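Local atomic coordinates of ABC transporter sugar binding protein (Xanthomonas axonopodis pv. citri, PDB entry 3UOR), a protein that probably binds maltose or a related sugar in the periplasm and delivers it to an ABC transporter for import. Residues Asp81-Val86 against Val306-Ser311; Glu40-Ala45 against Val62-Met67; Trp35-Glu40 against Val86-Asn91. All blocks are in the same frame, centred on the assembly; numbering follows the deposited sequence.

Contact 1: Asp81-Val86 against Val306-Ser311; sequences DGLPDV and VIFKSS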
loop_
_atom_site.group_PDB
_atom_site.type_symbol
_atom_site.label_atom_id
_atom_site.label_comp_id
_atom_site.label_asym_id
_atom_site.label_seq_id
_atom_site.Cartn_x
_atom_site.Cartn_y
_atom_site.Cartn_z
ATOM N N ASP A 81 1.879 -14.503 -26.337
ATOM C CA ASP A 81 1.937 -13.280 -27.134
ATOM C C ASP A 81 0.597 -12.528 -27.212
ATOM O O ASP A 81 0.246 -11.973 -28.255
ATOM C CB ASP A 81 2.436 -13.607 -28.540
ATOM C CG ASP A 81 3.015 -12.398 -29.248
ATOM O OD1 ASP A 81 3.766 -12.598 -30.228
ATOM O OD2 ASP A 81 2.731 -11.252 -28.829
ATOM N N GLY A 82 -0.139 -12.494 -26.104
ATOM C CA GLY A 82 -1.453 -11.868 -26.092
ATOM C C GLY A 82 -1.664 -10.857 -24.983
ATOM O O GLY A 82 -2.767 -10.740 -24.440
ATOM N N LEU A 83 -0.605 -10.124 -24.648
ATOM C CA LEU A 83 -0.668 -9.077 -23.630
ATOM C C LEU A 83 -1.460 -7.870 -24.122
ATOM O O LEU A 83 -1.432 -7.540 -25.302
ATOM C CB LEU A 83 0.740 -8.619 -23.243
ATOM C CG LEU A 83 1.673 -9.641 -22.604
ATOM C CD1 LEU A 83 3.021 -8.995 -22.314
ATOM C CD2 LEU A 83 1.046 -10.211 -21.333
ATOM N N PRO A 84 -2.163 -7.194 -23.206
ATOM C CA PRO A 84 -2.887 -5.985 -23.596
ATOM C C PRO A 84 -1.896 -4.861 -23.848
ATOM O O PRO A 84 -0.702 -5.044 -23.625
ATOM C CB PRO A 84 -3.727 -5.681 -22.362
ATOM C CG PRO A 84 -2.916 -6.231 -21.232
ATOM C CD PRO A 84 -2.235 -7.452 -21.758
ATOM N N ASP A 85 -2.380 -3.714 -24.307
ATOM C CA ASP A 85 -1.518 -2.554 -24.519
ATOM C C ASP A 85 -1.230 -1.859 -23.209
ATOM O O ASP A 85 -0.076 -1.598 -22.870
ATOM C CB ASP A 85 -2.189 -1.568 -25.470
ATOM C CG ASP A 85 -2.634 -2.229 -26.758
ATOM O OD1 ASP A 85 -3.859 -2.362 -26.976
ATOM O OD2 ASP A 85 -1.751 -2.643 -27.531
ATOM N N VAL A 86 -2.290 -1.550 -22.477
ATOM C CA VAL A 86 -2.147 -0.902 -21.190
ATOM C C VAL A 86 -2.637 -1.838 -20.086
ATOM O O VAL A 86 -3.579 -2.615 -20.274
ATOM C CB VAL A 86 -2.892 0.434 -21.168
ATOM C CG1 VAL A 86 -2.777 1.095 -19.791
ATOM C CG2 VAL A 86 -2.334 1.336 -22.255
ATOM N N VAL A 306 1.209 0.447 -16.779
ATOM C CA VAL A 306 2.341 0.137 -17.651
ATOM C C VAL A 306 1.880 -0.065 -19.087
ATOM O O VAL A 306 0.705 -0.335 -19.350
ATOM C CB VAL A 306 3.038 -1.178 -17.230
ATOM C CG1 VAL A 306 3.497 -1.100 -15.796
ATOM C CG2 VAL A 306 2.084 -2.346 -17.409
ATOM N N ILE A 307 2.819 0.079 -20.010
ATOM C CA ILE A 307 2.590 -0.253 -21.406
ATOM C C ILE A 307 3.450 -1.489 -21.677
ATOM O O ILE A 307 4.659 -1.487 -21.412
ATOM C CB ILE A 307 3.016 0.909 -22.328
ATOM C CG1 ILE A 307 2.232 2.185 -21.998
ATOM C CG2 ILE A 307 2.838 0.536 -23.796
ATOM C CD1 ILE A 307 2.578 3.368 -22.905
ATOM N N PHE A 308 2.838 -2.567 -22.147
ATOM C CA PHE A 308 3.638 -3.735 -22.507
ATOM C C PHE A 308 4.382 -3.463 -23.811
ATOM O O PHE A 308 3.829 -2.864 -24.738
ATOM C CB PHE A 308 2.772 -4.979 -22.615
ATOM C CG PHE A 308 2.280 -5.477 -21.292
ATOM C CD1 PHE A 308 0.936 -5.423 -20.972
ATOM C CD2 PHE A 308 3.167 -5.961 -20.358
ATOM C CE1 PHE A 308 0.477 -5.870 -19.747
ATOM C CE2 PHE A 308 2.724 -6.411 -19.120
ATOM C CZ PHE A 308 1.374 -6.365 -18.816
ATOM N N LYS A 309 5.642 -3.876 -23.885
ATOM C CA LYS A 309 6.455 -3.483 -25.031
ATOM C C LYS A 309 6.119 -4.240 -26.314
ATOM O O LYS A 309 6.608 -3.891 -27.388
ATOM C CB LYS A 309 7.956 -3.495 -24.705
ATOM C CG LYS A 309 8.582 -4.838 -24.564
ATOM C CD LYS A 309 9.857 -4.740 -23.750
ATOM C CE LYS A 309 10.911 -3.902 -24.436
ATOM N NZ LYS A 309 12.129 -3.807 -23.573
ATOM N N SER A 310 5.250 -5.242 -26.210
ATOM C CA SER A 310 4.722 -5.929 -27.395
ATOM C C SER A 310 3.545 -5.193 -28.062
ATOM O O SER A 310 3.054 -5.620 -29.107
ATOM C CB SER A 310 4.305 -7.363 -27.048
ATOM O OG SER A 310 3.304 -7.388 -26.038
ATOM N N SER A 311 3.090 -4.097 -27.456
ATOM C CA SER A 311 1.951 -3.334 -27.969
ATOM C C SER A 311 2.265 -2.657 -29.294
ATOM O O SER A 311 3.383 -2.184 -29.498
ATOM C CB SER A 311 1.560 -2.266 -26.951
ATOM O OG SER A 311 0.876 -1.181 -27.559
HETATM O O HOH W 1 1.187 -6.167 -26.212
#
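The Phe308 ring takes Leu83 over one face and the carbonyl of Pro84 at its edge. Methyl CD1 of Leu83 stands 4.0 Å from the centroid of the Phe308 ring, 28° off the ring normal, a CH-pi contact made nearest CD2 and CG; the two side chains cross at about a right angle. Near the ring plane, Pro84 O approaches Phe308 CD1 to 3.1 Å, while CG and CD of the Pro84 ring lean obliquely on CE1 and CD1. With its CG beside the backbone N (chi1 -71°), Phe308 turns the ring in among Leu83 and Pro84, and Leu103 and Cys87 touch it as well. The second flat group, the carboxylate of Asp85, is held by both oxygens. OD2 of Asp85 accepts from Ser311 OG at 3.0 Å, on its anti side and 25° out of the carboxylate plane, while OD1 takes the backbone N of Arg33 on strand 30-36. Both bonds would fix the rotation of this buried group. The main chain of Asp85 is used too: its O receives Phe308 N at 3.2 Å and also a CA-H...O contact from Ile307. A water donates to Leu83 O at 3.1 Å and lies close to the hydroxyl of Ser310. Val86 and Ile307 form an antiparallel non-hydrogen-bonded pair, their side chains on one face of the sheet against Ile321 of helix 314-324. Phe308 to Ser311 is a type I turn, closed by Ser311 N to Phe308 O. The whole is a loop-to-strand junction where a parallel strand meets an antiparallel neighbour, as in the mixed sheet of periplasmic solute-binding proteins.

Contact 2: Glu40-Ala45 against Val62-Met67; sequences EAEVVA and VQNIPM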
loop_
_atom_site.group_PDB
_atom_site.type_symbol
_atom_site.label_atom_id
_atom_site.label_comp_id
_atom_site.label_asym_id
_atom_site.label_seq_id
_atom_site.Cartn_x
_atom_site.Cartn_y
_atom_site.Cartn_z
ATOM N N GLU A 40 -11.624 -1.347 -9.438
ATOM C CA GLU A 40 -10.906 -0.338 -10.191
ATOM C C GLU A 40 -11.248 -0.420 -11.681
ATOM O O GLU A 40 -11.449 0.601 -12.335
ATOM C CB GLU A 40 -9.409 -0.445 -9.955
ATOM C CG GLU A 40 -8.970 0.268 -8.691
ATOM C CD GLU A 40 -9.247 -0.538 -7.439
ATOM O OE1 GLU A 40 -9.624 -1.726 -7.550
ATOM O OE2 GLU A 40 -9.074 0.020 -6.339
ATOM N N ALA A 41 -11.334 -1.640 -12.207
ATOM C CA ALA A 41 -11.730 -1.843 -13.595
ATOM C C ALA A 41 -13.111 -1.242 -13.885
ATOM O O ALA A 41 -13.306 -0.594 -14.910
ATOM C CB ALA A 41 -11.721 -3.324 -13.932
ATOM N N GLU A 42 -14.066 -1.472 -12.987
ATOM C CA GLU A 42 -15.426 -0.971 -13.169
ATOM C C GLU A 42 -15.435 0.548 -13.227
ATOM O O GLU A 42 -16.045 1.155 -14.109
ATOM C CB GLU A 42 -16.324 -1.398 -12.012
ATOM C CG GLU A 42 -16.548 -2.884 -11.853
ATOM C CD GLU A 42 -17.435 -3.184 -10.652
ATOM O OE1 GLU A 42 -18.372 -2.393 -10.387
ATOM O OE2 GLU A 42 -17.192 -4.202 -9.966
ATOM N N VAL A 43 -14.767 1.157 -12.259
ATOM C CA VAL A 43 -14.730 2.598 -12.168
ATOM C C VAL A 43 -13.930 3.210 -13.318
ATOM O O VAL A 43 -14.394 4.152 -13.959
ATOM C CB VAL A 43 -14.168 3.043 -10.812
ATOM C CG1 VAL A 43 -14.129 4.548 -10.728
ATOM C CG2 VAL A 43 -15.020 2.479 -9.699
ATOM N N VAL A 44 -12.744 2.678 -13.606
ATOM C CA VAL A 44 -11.954 3.267 -14.687
ATOM C C VAL A 44 -12.692 3.155 -16.023
ATOM O O VAL A 44 -12.474 3.967 -16.913
ATOM C CB VAL A 44 -10.524 2.692 -14.811
ATOM C CG1 VAL A 44 -10.538 1.347 -15.549
ATOM C CG2 VAL A 44 -9.622 3.687 -15.558
ATOM N N ALA A 45 -13.568 2.161 -16.167
ATOM C CA ALA A 45 -14.350 2.043 -17.401
ATOM C C ALA A 45 -15.280 3.249 -17.574
ATOM O O ALA A 45 -15.519 3.691 -18.697
ATOM C CB ALA A 45 -15.142 0.738 -17.435
ATOM N N VAL A 62 -11.801 -2.017 -22.151
ATOM C CA VAL A 62 -11.444 -2.302 -20.764
ATOM C C VAL A 62 -11.899 -3.699 -20.344
ATOM O O VAL A 62 -13.081 -4.036 -20.432
ATOM C CB VAL A 62 -12.013 -1.252 -19.788
ATOM C CG1 VAL A 62 -11.639 -1.608 -18.359
ATOM C CG2 VAL A 62 -11.490 0.133 -20.132
ATOM N N GLN A 63 -10.945 -4.513 -19.907
ATOM C CA GLN A 63 -11.235 -5.857 -19.423
ATOM C C GLN A 63 -11.019 -5.891 -17.924
ATOM O O GLN A 63 -9.982 -5.440 -17.425
ATOM C CB GLN A 63 -10.319 -6.888 -20.089
ATOM C CG GLN A 63 -10.756 -7.331 -21.475
ATOM C CD GLN A 63 -11.864 -8.366 -21.422
ATOM O OE1 GLN A 63 -13.044 -8.041 -21.577
ATOM N NE2 GLN A 63 -11.489 -9.623 -21.190
ATOM N N ASN A 64 -12.007 -6.426 -17.213
ATOM C CA ASN A 64 -11.931 -6.572 -15.764
ATOM C C ASN A 64 -11.443 -7.959 -15.406
ATOM O O ASN A 64 -12.167 -8.941 -15.552
ATOM C CB ASN A 64 -13.301 -6.318 -15.125
ATOM C CG ASN A 64 -13.284 -6.461 -13.607
ATOM O OD1 ASN A 64 -12.406 -7.107 -13.032
ATOM N ND2 ASN A 64 -14.265 -5.860 -12.954
ATOM N N ILE A 65 -10.204 -8.036 -14.942
ATOM C CA ILE A 65 -9.621 -9.301 -14.529
ATOM C C ILE A 65 -9.581 -9.365 -13.021
ATOM O O ILE A 65 -9.155 -8.419 -12.379
ATOM C CB ILE A 65 -8.205 -9.432 -15.057
ATOM C CG1 ILE A 65 -8.203 -9.115 -16.547
ATOM C CG2 ILE A 65 -7.665 -10.821 -14.770
ATOM C CD1 ILE A 65 -6.884 -9.259 -17.171
ATOM N N PRO A 66 -10.043 -10.483 -12.446
ATOM C CA PRO A 66 -9.992 -10.651 -10.990
ATOM C C PRO A 66 -8.545 -10.748 -10.528
ATOM O O PRO A 66 -7.742 -11.434 -11.157
ATOM C CB PRO A 66 -10.715 -11.982 -10.772
ATOM C CG PRO A 66 -11.568 -12.159 -11.993
ATOM C CD PRO A 66 -10.752 -11.590 -13.106
ATOM N N MET A 67 -8.213 -10.060 -9.448
ATOM C CA MET A 67 -6.833 -10.003 -8.992
ATOM C C MET A 67 -6.247 -11.401 -8.760
ATOM O O MET A 67 -5.097 -11.675 -9.116
ATOM C CB MET A 67 -6.731 -9.157 -7.724
ATOM C CG MET A 67 -5.324 -8.674 -7.399
ATOM S SD MET A 67 -4.932 -7.081 -8.139
ATOM C CE MET A 67 -4.084 -7.587 -9.627
#
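Ala41 and Asn64 bring helix 39-52 down onto strand 58-64 within a beta-alpha-beta unit, in which strand 30-36 leads into the helix and the chain returns along strand 58-64, which pairs in parallel with strand 30-36. The short segments 40-45 and 62-64 run nearly antiparallel, at 158°, their axes 8.0 Å apart at closest approach. Asn64 is the side chain to follow. Its CB lies 3.6 Å from Ala41 CB, and its CG, placed anti to the backbone N at chi1 180°, comes to 3.5 Å from the same methyl. The amide is thus carried alongside the first turn of the helix, with Ala41 CB touching its oxygen and nitrogen ends as well as its carbon. OD1 goes on to accept a hydrogen bond from the backbone N of Gly38, the residue just before the helix; this bond ties the strand to the helix start and would hold the amide from turning. At the other end, ND2 of Asn64 meets CG of Glu42 at 3.9 Å. Here the extended Glu42 chain leads outward; the contact is made by the CG methylene, the carboxylate and amide planes are 34° apart, and both residues are exposed to solvent. One helical turn farther on, Val62 packs against Val44 and Ala45. Its contacts with the helix use methyl CG1, anti to the backbone N: this methyl of Val62 also rests 4.0 Å from Ala41 O, a carbonyl already engaged by Ala45 N in the helix. Val44 also touches Phe34 of strand 30-36, so the same helix spans both strands of the unit. The apolar end of the contact closes with CG1 of Val62 at 4.2 Å from Val44 CG1 and 4.3 Å from Ala45 CB.

Contact 3: Trp35-Glu40 against Val86-Asn91; sequences WAMGKE and VCQLGN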
loop_
_atom_site.group_PDB
_atom_site.type_symbol
_atom_site.label_atom_id
_atom_site.label_comp_id
_atom_site.label_asym_id
_atom_site.label_seq_id
_atom_site.Cartn_x
_atom_site.Cartn_y
_atom_site.Cartn_z
ATOM N N TRP A 35 -6.225 -3.788 -19.470
ATOM C CA TRP A 35 -6.632 -4.723 -18.423
ATOM C C TRP A 35 -6.516 -4.076 -17.049
ATOM O O TRP A 35 -5.494 -3.481 -16.727
ATOM C CB TRP A 35 -5.757 -5.965 -18.434
ATOM C CG TRP A 35 -5.931 -6.839 -19.607
ATOM C CD1 TRP A 35 -6.710 -6.610 -20.705
ATOM C CD2 TRP A 35 -5.302 -8.109 -19.815
ATOM N NE1 TRP A 35 -6.602 -7.663 -21.587
ATOM C CE2 TRP A 35 -5.745 -8.595 -21.059
ATOM C CE3 TRP A 35 -4.404 -8.880 -19.067
ATOM C CZ2 TRP A 35 -5.319 -9.819 -21.571
ATOM C CZ3 TRP A 35 -3.990 -10.088 -19.569
ATOM C CH2 TRP A 35 -4.443 -10.547 -20.814
ATOM N N ALA A 36 -7.566 -4.199 -16.242
ATOM C CA ALA A 36 -7.578 -3.642 -14.899
ATOM C C ALA A 36 -8.295 -4.645 -14.001
ATOM O O ALA A 36 -8.921 -5.574 -14.506
ATOM C CB ALA A 36 -8.284 -2.314 -14.903
ATOM N N MET A 37 -8.204 -4.474 -12.684
ATOM C CA MET A 37 -8.691 -5.497 -11.750
ATOM C C MET A 37 -9.794 -5.039 -10.803
ATOM O O MET A 37 -9.636 -4.046 -10.091
ATOM C CB MET A 37 -7.547 -6.030 -10.895
ATOM C CG MET A 37 -6.545 -6.889 -11.636
ATOM S SD MET A 37 -5.372 -5.870 -12.523
ATOM C CE MET A 37 -4.109 -7.065 -12.957
ATOM N N GLY A 38 -10.896 -5.780 -10.775
ATOM C CA GLY A 38 -11.941 -5.556 -9.789
ATOM C C GLY A 38 -12.615 -4.193 -9.840
ATOM O O GLY A 38 -12.856 -3.643 -10.918
ATOM N N LYS A 39 -12.923 -3.647 -8.666
ATOM C CA LYS A 39 -13.650 -2.385 -8.581
ATOM C C LYS A 39 -12.949 -1.293 -9.379
ATOM O O LYS A 39 -13.594 -0.406 -9.941
ATOM C CB LYS A 39 -13.826 -1.955 -7.123
ATOM N N GLU A 40 -11.624 -1.347 -9.438
ATOM C CA GLU A 40 -10.906 -0.338 -10.191
ATOM C C GLU A 40 -11.248 -0.420 -11.681
ATOM O O GLU A 40 -11.449 0.601 -12.335
ATOM C CB GLU A 40 -9.409 -0.445 -9.955
ATOM C CG GLU A 40 -8.970 0.268 -8.691
ATOM C CD GLU A 40 -9.247 -0.538 -7.439
ATOM O OE1 GLU A 40 -9.624 -1.726 -7.550
ATOM O OE2 GLU A 40 -9.074 0.020 -6.339
ATOM N N VAL A 86 -2.290 -1.550 -22.477
ATOM C CA VAL A 86 -2.147 -0.902 -21.190
ATOM C C VAL A 86 -2.637 -1.838 -20.086
ATOM O O VAL A 86 -3.579 -2.615 -20.274
ATOM C CB VAL A 86 -2.892 0.434 -21.168
ATOM C CG1 VAL A 86 -2.777 1.095 -19.791
ATOM C CG2 VAL A 86 -2.334 1.336 -22.255
ATOM N N CYS A 87 -1.975 -1.787 -18.940
ATOM C CA CYS A 87 -2.313 -2.704 -17.867
ATOM C C CYS A 87 -2.085 -2.085 -16.496
ATOM O O CYS A 87 -1.063 -1.430 -16.247
ATOM C CB CYS A 87 -1.496 -3.990 -17.999
ATOM S SG CYS A 87 -2.012 -5.318 -16.889
ATOM N N GLN A 88 -3.044 -2.309 -15.608
ATOM C CA GLN A 88 -2.896 -1.980 -14.199
ATOM C C GLN A 88 -2.027 -3.061 -13.549
ATOM O O GLN A 88 -2.320 -4.255 -13.670
ATOM C CB GLN A 88 -4.268 -1.970 -13.526
ATOM C CG GLN A 88 -4.198 -1.860 -12.023
ATOM C CD GLN A 88 -5.524 -2.100 -11.342
ATOM O OE1 GLN A 88 -6.542 -2.330 -11.993
ATOM N NE2 GLN A 88 -5.519 -2.047 -10.008
ATOM N N LEU A 89 -0.959 -2.652 -12.874
ATOM C CA LEU A 89 -0.060 -3.605 -12.215
ATOM C C LEU A 89 0.136 -3.208 -10.765
ATOM O O LEU A 89 0.577 -2.090 -10.473
ATOM C CB LEU A 89 1.307 -3.630 -12.908
ATOM C CG LEU A 89 1.875 -4.967 -13.371
ATOM C CD1 LEU A 89 0.859 -5.732 -14.186
ATOM C CD2 LEU A 89 3.127 -4.744 -14.175
ATOM N N GLY A 90 -0.197 -4.108 -9.848
ATOM C CA GLY A 90 0.174 -3.905 -8.454
ATOM C C GLY A 90 1.648 -3.556 -8.421
ATOM O O GLY A 90 2.468 -4.172 -9.117
ATOM N N ASN A 91 2.020 -2.559 -7.640
ATOM C CA ASN A 91 3.380 -2.077 -7.810
ATOM C C ASN A 91 4.494 -2.990 -7.274
ATOM O O ASN A 91 5.662 -2.724 -7.508
ATOM C CB ASN A 91 3.526 -0.602 -7.406
ATOM C CG ASN A 91 3.168 -0.366 -5.990
ATOM O OD1 ASN A 91 3.139 -1.308 -5.205
ATOM N ND2 ASN A 91 2.881 0.894 -5.633
HETATM O O HOH W 2 -7.672 -3.232 -8.316
#
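Trp35 and Cys87 pair as neighbours in parallel strands, 30-36 and 86-90, within the mixed sheet of the solute-binding fold. Two backbone bonds set the register: Trp35 N gives to Val86 O at 3.0 Å, and Gln88 N to Trp35 O at 2.9 Å, nearly straight at 173°. Beyond the backbone pairing, the side chain of Gln88 continues it. Extended, with CG anti to the backbone N (chi1 171°), it runs alongside Ala36 and puts OE1 2.8 Å from Met37 N. The donor sits above the amide plane, 39° out of it, so the bond does not use a lone pair direction. OE1 is also packed against CB of Ala36, at 3.4 Å. Sulfur and methyl of Met37, bent back at chi2, lie near Gln88 O, with CE at 3.4 Å from it. In the second shell, Gln88 NE2 donates to Ser303 OG of strand 303-307, while Trp140 and Tyr141 pack on the same side chain. On the other strand, Trp35 directs its indole away to Leu74 and Ala77 of helix 67-79 and makes a cation-pi contact with Lys73. A water bridges the two segments: it accepts from Gln88 NE2 at 3.0 Å and donates to Met37 O and to Glu40 OE1.

All three contacts reach the same mixed sheet. In chain order, contact 2 is nested inside the loop closed by contact 3 and closes before contact 1 opens, while contacts 1 and 3 alternate along the sequence, sharing Val86. Centres of contacts 2 and 3 lie about 7 Å apart, with helix 39-52 common to both; the centres of contacts 1 and 3 are about 13 Å apart, and those of contacts 1 and 2 about 16 Å. Across the sheet the strands run 58-64, 30-36, 86-90, 303-307, three parallel and the last antiparallel. Contact 1 joins segments 220 residues apart, consistent with one lobe of a two-lobed solute-binding protein, whose chain crosses between the lobes.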